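Local coordinates for putative Killer protein (Pseudomonas putida, PDB 6F8S), which probably acts as the RelE-like ribonuclease toxin of a HigBA-type type II toxin-antitoxin system, at residues R73-T85 / P89-H98. Numbering follows the deposited sequence.
Sequences RVNDQWRLCFTWT and PVNVEIVDYH
The six-membered ring of Trp78 carries Asp96 CB over one face, 3.8 Å from the ring centroid, a CH-pi contact; Gln77 CG lies on that same face, near the ring's margin. Ile94 CD1 meets Trp78 CZ3 obliquely at 3.7 Å. At the far end of this antiparallel beta hairpin of the RelE-like fold, Pro89 lies alongside Trp84, with Pro89 CD 3.5 Å from Trp84 CZ3; a rigid apolar ring suits this position, where its nitrogen owes no hydrogen bond and Leu42 of helix 31-44 adds cover. Strand 79-85 is the middle strand of this chain's antiparallel sheet, between 69-73 and 88-95.

Paired backbone bonds join Arg79 to Val95, Cys81 to Glu93 and Thr83 to Val90. The register slips by one residue between Cys81 and Thr83, a beta bulge: Asn91, with positive phi (56°), takes up the extra residue where strand 88-95 turns a corner. Leu80, Phe82 and Trp84 supply apolar bulk that meets the helices, Leu80 touching Lys38, and Phe82 and Trp84 meeting Leu51. Leu80 CD2 also packs on Val92 CG1 at 3.8 Å. On the other face, beyond Arg79, the small Cys81 packs against the beta-branched Val95, and Thr83 against Val90, with Thr83 CB 3.5 Å from Val90 CG1. Arg79 NH1 bonds Ser71 OG of strand 69-73, and NH2 the carbonyl O of Arg58.

Before the strand, Asn75 OD1 forms an Asx turn through Gln77 N, widened to an Asx motif by Trp78 N. Gln77, extended with CG anti to its N (chi1 -176°), then brings NE2 to Asp96 OD2 at 3.2 Å, nearly straight at 174°, the oxygen lying in the amide plane but met from above the carboxylate plane.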
loop_
_atom_site.group_PDB
_atom_site.type_symbol
_atom_site.label_atom_id
_atom_site.label_comp_id
_atom_site.label_asym_id
_atom_site.label_seq_id
_atom_site.Cartn_x
_atom_site.Cartn_y
_atom_site.Cartn_z
ATOM N N ARG B 73 -20.453 -5.349 -10.574
ATOM C CA ARG B 73 -21.784 -5.249 -10.007
ATOM C C ARG B 73 -21.742 -4.527 -8.666
ATOM O O ARG B 73 -20.935 -4.873 -7.808
ATOM C CB ARG B 73 -22.380 -6.651 -9.843
ATOM C CG ARG B 73 -23.853 -6.704 -9.405
ATOM C CD ARG B 73 -24.418 -8.119 -9.584
ATOM N NE ARG B 73 -25.845 -8.208 -9.290
ATOM C CZ ARG B 73 -26.356 -8.316 -8.065
ATOM N NH1 ARG B 73 -25.554 -8.340 -7.007
ATOM N NH2 ARG B 73 -27.671 -8.389 -7.891
ATOM N N VAL B 74 -22.585 -3.512 -8.497
ATOM C CA VAL B 74 -22.870 -2.950 -7.174
ATOM C C VAL B 74 -24.165 -3.585 -6.641
ATOM O O VAL B 74 -24.215 -4.064 -5.507
ATOM C CB VAL B 74 -23.009 -1.403 -7.203
ATOM C CG1 VAL B 74 -23.551 -0.888 -5.871
ATOM C CG2 VAL B 74 -21.676 -0.743 -7.514
ATOM N N ASN B 75 -25.213 -3.575 -7.468
ATOM C CA ASN B 75 -26.373 -4.437 -7.254
ATOM C C ASN B 75 -27.036 -4.762 -8.591
ATOM O O ASN B 75 -26.422 -4.580 -9.650
ATOM C CB ASN B 75 -27.376 -3.808 -6.267
ATOM C CG ASN B 75 -27.939 -2.454 -6.729
ATOM O OD1 ASN B 75 -27.974 -2.114 -7.918
ATOM N ND2 ASN B 75 -28.402 -1.680 -5.763
ATOM N N ASP B 76 -28.275 -5.246 -8.550
ATOM C CA ASP B 76 -28.977 -5.625 -9.771
ATOM C C ASP B 76 -29.191 -4.430 -10.715
ATOM O O ASP B 76 -29.340 -4.596 -11.928
ATOM C CB ASP B 76 -30.325 -6.279 -9.434
ATOM C CG ASP B 76 -31.333 -5.291 -8.844
ATOM O OD1 ASP B 76 -30.910 -4.295 -8.211
ATOM O OD2 ASP B 76 -32.560 -5.504 -9.009
ATOM N N GLN B 77 -29.190 -3.223 -10.157
ATOM C CA GLN B 77 -29.455 -2.020 -10.944
ATOM C C GLN B 77 -28.153 -1.313 -11.367
ATOM O O GLN B 77 -27.992 -0.949 -12.527
ATOM C CB GLN B 77 -30.370 -1.050 -10.158
ATOM C CG GLN B 77 -30.770 0.178 -10.970
ATOM C CD GLN B 77 -31.532 1.239 -10.176
ATOM O OE1 GLN B 77 -31.790 1.079 -8.980
ATOM N NE2 GLN B 77 -31.900 2.333 -10.849
ATOM N N TRP B 78 -27.230 -1.121 -10.425
ATOM C CA TRP B 78 -26.070 -0.260 -10.658
ATOM C C TRP B 78 -24.773 -1.012 -10.808
ATOM O O TRP B 78 -24.511 -1.972 -10.075
ATOM C CB TRP B 78 -25.900 0.737 -9.520
ATOM C CG TRP B 78 -27.003 1.719 -9.407
ATOM C CD1 TRP B 78 -27.985 1.718 -8.482
ATOM C CD2 TRP B 78 -27.235 2.859 -10.249
ATOM N NE1 TRP B 78 -28.820 2.785 -8.685
ATOM C CE2 TRP B 78 -28.384 3.501 -9.766
ATOM C CE3 TRP B 78 -26.581 3.394 -11.363
ATOM C CZ2 TRP B 78 -28.903 4.658 -10.355
ATOM C CZ3 TRP B 78 -27.096 4.545 -11.948
ATOM C CH2 TRP B 78 -28.251 5.158 -11.446
ATOM N N ARG B 79 -23.959 -0.536 -11.748
ATOM C CA ARG B 79 -22.616 -1.035 -11.960
ATOM C C ARG B 79 -21.611 0.098 -12.074
ATOM O O ARG B 79 -21.896 1.140 -12.667
ATOM C CB ARG B 79 -22.556 -1.889 -13.221
ATOM C CG ARG B 79 -23.076 -3.288 -13.013
ATOM C CD ARG B 79 -23.102 -4.075 -14.310
ATOM N NE ARG B 79 -23.181 -5.494 -14.000
ATOM C CZ ARG B 79 -22.127 -6.301 -13.920
ATOM N NH1 ARG B 79 -20.905 -5.841 -14.160
ATOM N NH2 ARG B 79 -22.296 -7.575 -13.610
ATOM N N LEU B 80 -20.423 -0.126 -11.516
ATOM C CA LEU B 80 -19.285 0.765 -11.728
ATOM C C LEU B 80 -18.551 0.414 -13.017
ATOM O O LEU B 80 -18.016 -0.665 -13.126
ATOM C CB LEU B 80 -18.326 0.692 -10.540
ATOM C CG LEU B 80 -18.860 1.403 -9.301
ATOM C CD1 LEU B 80 -18.204 0.872 -8.046
ATOM C CD2 LEU B 80 -18.647 2.914 -9.431
ATOM N N CYS B 81 -18.562 1.323 -13.989
ATOM C CA CYS B 81 -17.753 1.208 -15.211
ATOM C C CYS B 81 -16.402 1.874 -14.984
ATOM O O CYS B 81 -16.301 2.834 -14.222
ATOM C CB CYS B 81 -18.453 1.857 -16.422
ATOM S SG CYS B 81 -19.267 0.719 -17.592
ATOM N N PHE B 82 -15.369 1.367 -15.655
ATOM C CA PHE B 82 -14.021 1.939 -15.557
ATOM C C PHE B 82 -13.100 1.405 -16.649
ATOM O O PHE B 82 -13.379 0.376 -17.285
ATOM C CB PHE B 82 -13.390 1.635 -14.192
ATOM C CG PHE B 82 -13.143 0.161 -13.962
ATOM C CD1 PHE B 82 -14.119 -0.642 -13.394
ATOM C CD2 PHE B 82 -11.948 -0.423 -14.338
ATOM C CE1 PHE B 82 -13.896 -2.008 -13.200
ATOM C CE2 PHE B 82 -11.726 -1.778 -14.147
ATOM C CZ PHE B 82 -12.705 -2.569 -13.577
ATOM N N THR B 83 -11.980 2.094 -16.831
ATOM C CA THR B 83 -10.927 1.582 -17.688
ATOM C C THR B 83 -9.707 1.152 -16.865
ATOM O O THR B 83 -9.241 1.869 -15.973
ATOM C CB THR B 83 -10.490 2.611 -18.735
ATOM O OG1 THR B 83 -11.647 3.272 -19.266
ATOM C CG2 THR B 83 -9.692 1.919 -19.860
ATOM N N TRP B 84 -9.194 -0.028 -17.176
ATOM C CA TRP B 84 -8.003 -0.501 -16.516
ATOM C C TRP B 84 -6.733 0.038 -17.184
ATOM O O TRP B 84 -6.578 -0.061 -18.397
ATOM C CB TRP B 84 -7.970 -2.025 -16.493
ATOM C CG TRP B 84 -6.813 -2.467 -15.715
ATOM C CD1 TRP B 84 -5.632 -2.937 -16.199
ATOM C CD2 TRP B 84 -6.667 -2.400 -14.290
ATOM N NE1 TRP B 84 -4.772 -3.205 -15.168
ATOM C CE2 TRP B 84 -5.379 -2.883 -13.983
ATOM C CE3 TRP B 84 -7.513 -1.999 -13.246
ATOM C CZ2 TRP B 84 -4.907 -2.983 -12.668
ATOM C CZ3 TRP B 84 -7.047 -2.092 -11.945
ATOM C CH2 TRP B 84 -5.754 -2.582 -11.664
ATOM N N THR B 85 -5.845 0.629 -16.389
ATOM C CA THR B 85 -4.518 0.986 -16.866
ATOM C C THR B 85 -3.479 0.299 -15.996
ATOM O O THR B 85 -3.818 -0.346 -14.997
ATOM C CB THR B 85 -4.253 2.515 -16.854
ATOM O OG1 THR B 85 -2.874 2.762 -17.147
ATOM C CG2 THR B 85 -4.500 3.102 -15.519
ATOM N N PRO B 89 -7.536 1.694 -11.838
ATOM C CA PRO B 89 -8.805 2.072 -12.477
ATOM C C PRO B 89 -8.864 3.544 -12.861
ATOM O O PRO B 89 -8.533 4.397 -12.049
ATOM C CB PRO B 89 -9.843 1.755 -11.403
ATOM C CG PRO B 89 -9.197 0.710 -10.555
ATOM C CD PRO B 89 -7.741 1.076 -10.519
ATOM N N VAL B 90 -9.291 3.831 -14.086
ATOM C CA VAL B 90 -9.420 5.215 -14.549
ATOM C C VAL B 90 -10.811 5.440 -15.176
ATOM O O VAL B 90 -11.438 4.487 -15.665
ATOM C CB VAL B 90 -8.292 5.568 -15.574
ATOM C CG1 VAL B 90 -8.608 5.004 -16.955
ATOM C CG2 VAL B 90 -8.065 7.063 -15.641
ATOM N N ASN B 91 -11.287 6.685 -15.172
ATOM C CA ASN B 91 -12.621 7.007 -15.704
ATOM C C ASN B 91 -13.739 6.210 -15.059
ATOM O O ASN B 91 -14.548 5.587 -15.764
ATOM C CB ASN B 91 -12.685 6.766 -17.208
ATOM C CG ASN B 91 -11.839 7.725 -17.976
ATOM O OD1 ASN B 91 -11.751 8.911 -17.628
ATOM N ND2 ASN B 91 -11.185 7.224 -19.023
ATOM N N VAL B 92 -13.773 6.201 -13.733
ATOM C CA VAL B 92 -14.796 5.441 -13.029
ATOM C C VAL B 92 -16.166 6.136 -13.155
ATOM O O VAL B 92 -16.297 7.324 -12.881
ATOM C CB VAL B 92 -14.402 5.256 -11.562
ATOM C CG1 VAL B 92 -15.432 4.457 -10.834
ATOM C CG2 VAL B 92 -13.036 4.559 -11.492
ATOM N N GLU B 93 -17.167 5.395 -13.624
ATOM C CA GLU B 93 -18.495 5.932 -13.831
ATOM C C GLU B 93 -19.534 5.000 -13.231
ATOM O O GLU B 93 -19.237 3.857 -12.893
ATOM C CB GLU B 93 -18.773 6.117 -15.320
ATOM C CG GLU B 93 -17.564 6.595 -16.105
ATOM C CD GLU B 93 -17.676 6.344 -17.605
ATOM O OE1 GLU B 93 -18.706 5.762 -18.052
ATOM O OE2 GLU B 93 -16.704 6.704 -18.318
ATOM N N ILE B 94 -20.760 5.480 -13.083
ATOM C CA ILE B 94 -21.843 4.556 -12.791
ATOM C C ILE B 94 -22.701 4.445 -14.051
ATOM O O ILE B 94 -22.812 5.388 -14.844
ATOM C CB ILE B 94 -22.696 4.980 -11.566
ATOM C CG1 ILE B 94 -23.352 6.337 -11.791
ATOM C CG2 ILE B 94 -21.839 4.990 -10.290
ATOM C CD1 ILE B 94 -24.345 6.683 -10.733
ATOM N N VAL B 95 -23.251 3.256 -14.253
ATOM C CA VAL B 95 -24.124 2.980 -15.376
ATOM C C VAL B 95 -25.259 2.126 -14.846
ATOM O O VAL B 95 -25.029 1.218 -14.044
ATOM C CB VAL B 95 -23.382 2.253 -16.528
ATOM C CG1 VAL B 95 -24.364 1.733 -17.563
ATOM C CG2 VAL B 95 -22.394 3.185 -17.197
ATOM N N ASP B 96 -26.479 2.426 -15.271
ATOM C CA ASP B 96 -27.616 1.574 -14.966
ATOM C C ASP B 96 -28.200 1.060 -16.278
ATOM O O ASP B 96 -28.925 1.782 -16.955
ATOM C CB ASP B 96 -28.651 2.348 -14.131
ATOM C CG ASP B 96 -30.046 1.708 -14.134
ATOM O OD1 ASP B 96 -30.180 0.470 -14.295
ATOM O OD2 ASP B 96 -31.023 2.465 -13.956
ATOM N N TYR B 97 -27.860 -0.174 -16.643
ATOM C CA TYR B 97 -28.515 -0.869 -17.750
ATOM C C TYR B 97 -29.865 -1.433 -17.310
ATOM O O TYR B 97 -29.877 -2.384 -16.523
ATOM C CB TYR B 97 -27.673 -2.046 -18.257
ATOM C CG TYR B 97 -26.272 -1.734 -18.723
ATOM C CD1 TYR B 97 -26.012 -1.428 -20.052
ATOM C CD2 TYR B 97 -25.198 -1.804 -17.838
ATOM C CE1 TYR B 97 -24.723 -1.162 -20.485
ATOM C CE2 TYR B 97 -23.907 -1.549 -18.255
ATOM C CZ TYR B 97 -23.669 -1.225 -19.575
ATOM O OH TYR B 97 -22.364 -0.977 -19.958
ATOM N N HIS B 98 -30.998 -0.904 -17.787
ATOM C CA HIS B 98 -31.086 0.271 -18.655
ATOM C C HIS B 98 -32.380 1.049 -18.315
ATOM O O HIS B 98 -33.489 0.594 -18.621
ATOM C CB HIS B 98 -31.057 -0.140 -20.133
ATOM O OXT HIS B 98 -32.386 2.140 -17.720
#